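PDB 3DBO: ribonuclease VapC5 from Mycobacterium tuberculosis, which is the probable toxin of the VapB5-VapC5 toxin-antitoxin system, a PIN-family ribonuclease with limited activity that probably uses magnesium. Local coordinates for residues B[89-92]-B[93-97]. Numbering follows the deposited sequence.
Sequences VDDD and AARMW
Ala94 N donates to Asp90 O (3.0 Å), Arg95 N to Asp91 O and Met96 N to Asp92 O, three successive i to i+4 bonds that open helix 91-107. Asp90 is its N-cap: OD1 takes the N-H of Ala93 at 3.1 Å, a first-turn donor with no helical carbonyl before it to bind. The cap depends on a chi1 of 55°, which sets CG in the cleft flanked by its own N and C and swings the carboxylate back over the helix start although CB departs from it. OD1 also rests 3.5 Å from Ala93 CB, and Val89 CG1 reaches the same methyl at 4.1 Å, a light apolar touch just ahead of the cap. In the PIN domain this helix start is entered from strand 86-87, outermost of the parallel sheet within this chain; Val89 and Trp97 also pack on Trp117 of helix 113-124. On the exposed side, Asp92 OD1 forms a salt bridge with Arg95 NH1 (3.2 Å), approaching the guanidinium at its edge, in plane, while the carboxylate is turned 59° from it. The extended arginine chain runs back past Asp91, CG lying 3.4 Å from Asp91 O and NH1 3.6 Å from Asp91 CB.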
# COMPACT_ATOMS: atom_id res chain seq x y z
N VAL B 89 7.40 -1.22 -10.06
CA VAL B 89 6.62 -0.69 -11.16
C VAL B 89 7.38 -1.11 -12.43
O VAL B 89 8.45 -0.55 -12.73
CB VAL B 89 6.45 0.86 -11.11
CG1 VAL B 89 5.60 1.32 -12.28
CG2 VAL B 89 5.79 1.34 -9.79
N ASP B 90 6.86 -2.09 -13.14
CA ASP B 90 7.47 -2.58 -14.38
C ASP B 90 6.61 -2.16 -15.58
O ASP B 90 5.71 -1.36 -15.41
CB ASP B 90 7.67 -4.10 -14.36
CG ASP B 90 6.38 -4.88 -14.07
OD1 ASP B 90 5.25 -4.31 -14.07
OD2 ASP B 90 6.53 -6.09 -13.79
N ASP B 91 6.91 -2.69 -16.78
CA ASP B 91 6.17 -2.29 -17.98
C ASP B 91 4.67 -2.58 -17.86
O ASP B 91 3.84 -1.76 -18.25
CB ASP B 91 6.74 -2.97 -19.24
CG ASP B 91 8.18 -2.57 -19.53
OD1 ASP B 91 8.71 -1.65 -18.86
OD2 ASP B 91 8.80 -3.17 -20.43
N ASP B 92 4.33 -3.76 -17.34
CA ASP B 92 2.92 -4.14 -17.24
C ASP B 92 2.16 -3.23 -16.29
O ASP B 92 1.00 -2.92 -16.52
CB ASP B 92 2.78 -5.61 -16.80
CG ASP B 92 3.03 -6.58 -17.95
OD1 ASP B 92 3.05 -6.16 -19.13
OD2 ASP B 92 3.20 -7.78 -17.66
N ALA B 93 2.82 -2.82 -15.20
CA ALA B 93 2.20 -1.90 -14.24
C ALA B 93 2.00 -0.54 -14.91
O ALA B 93 0.98 0.11 -14.72
CB ALA B 93 3.04 -1.77 -13.01
N ALA B 94 2.99 -0.12 -15.70
CA ALA B 94 2.91 1.15 -16.40
C ALA B 94 1.73 1.18 -17.35
O ALA B 94 1.02 2.16 -17.42
CB ALA B 94 4.23 1.40 -17.17
N ARG B 95 1.54 0.11 -18.13
CA ARG B 95 0.41 0.06 -19.06
C ARG B 95 -0.92 0.09 -18.33
O ARG B 95 -1.86 0.78 -18.76
CB ARG B 95 0.54 -1.18 -19.94
CG ARG B 95 1.78 -1.09 -20.86
CD ARG B 95 1.87 -2.32 -21.78
NE ARG B 95 3.13 -2.30 -22.53
CZ ARG B 95 4.16 -3.12 -22.29
NH1 ARG B 95 4.10 -4.06 -21.35
NH2 ARG B 95 5.26 -3.00 -23.03
N MET B 96 -0.99 -0.63 -17.21
CA MET B 96 -2.19 -0.63 -16.37
C MET B 96 -2.48 0.77 -15.81
O MET B 96 -3.64 1.19 -15.79
CB MET B 96 -2.04 -1.66 -15.23
CG MET B 96 -3.33 -1.81 -14.36
SD MET B 96 -4.80 -2.33 -15.31
CE MET B 96 -4.42 -4.06 -15.53
N TRP B 97 -1.43 1.47 -15.33
CA TRP B 97 -1.60 2.80 -14.77
C TRP B 97 -2.30 3.71 -15.78
O TRP B 97 -3.21 4.43 -15.42
CB TRP B 97 -0.25 3.41 -14.38
CG TRP B 97 -0.29 4.71 -13.61
CD1 TRP B 97 -0.25 4.86 -12.26
CD2 TRP B 97 -0.34 6.03 -14.16
NE1 TRP B 97 -0.27 6.20 -11.93
CE2 TRP B 97 -0.33 6.94 -13.09
CE3 TRP B 97 -0.39 6.53 -15.48
CZ2 TRP B 97 -0.36 8.33 -13.27
CZ3 TRP B 97 -0.43 7.92 -15.66
CH2 TRP B 97 -0.41 8.79 -14.57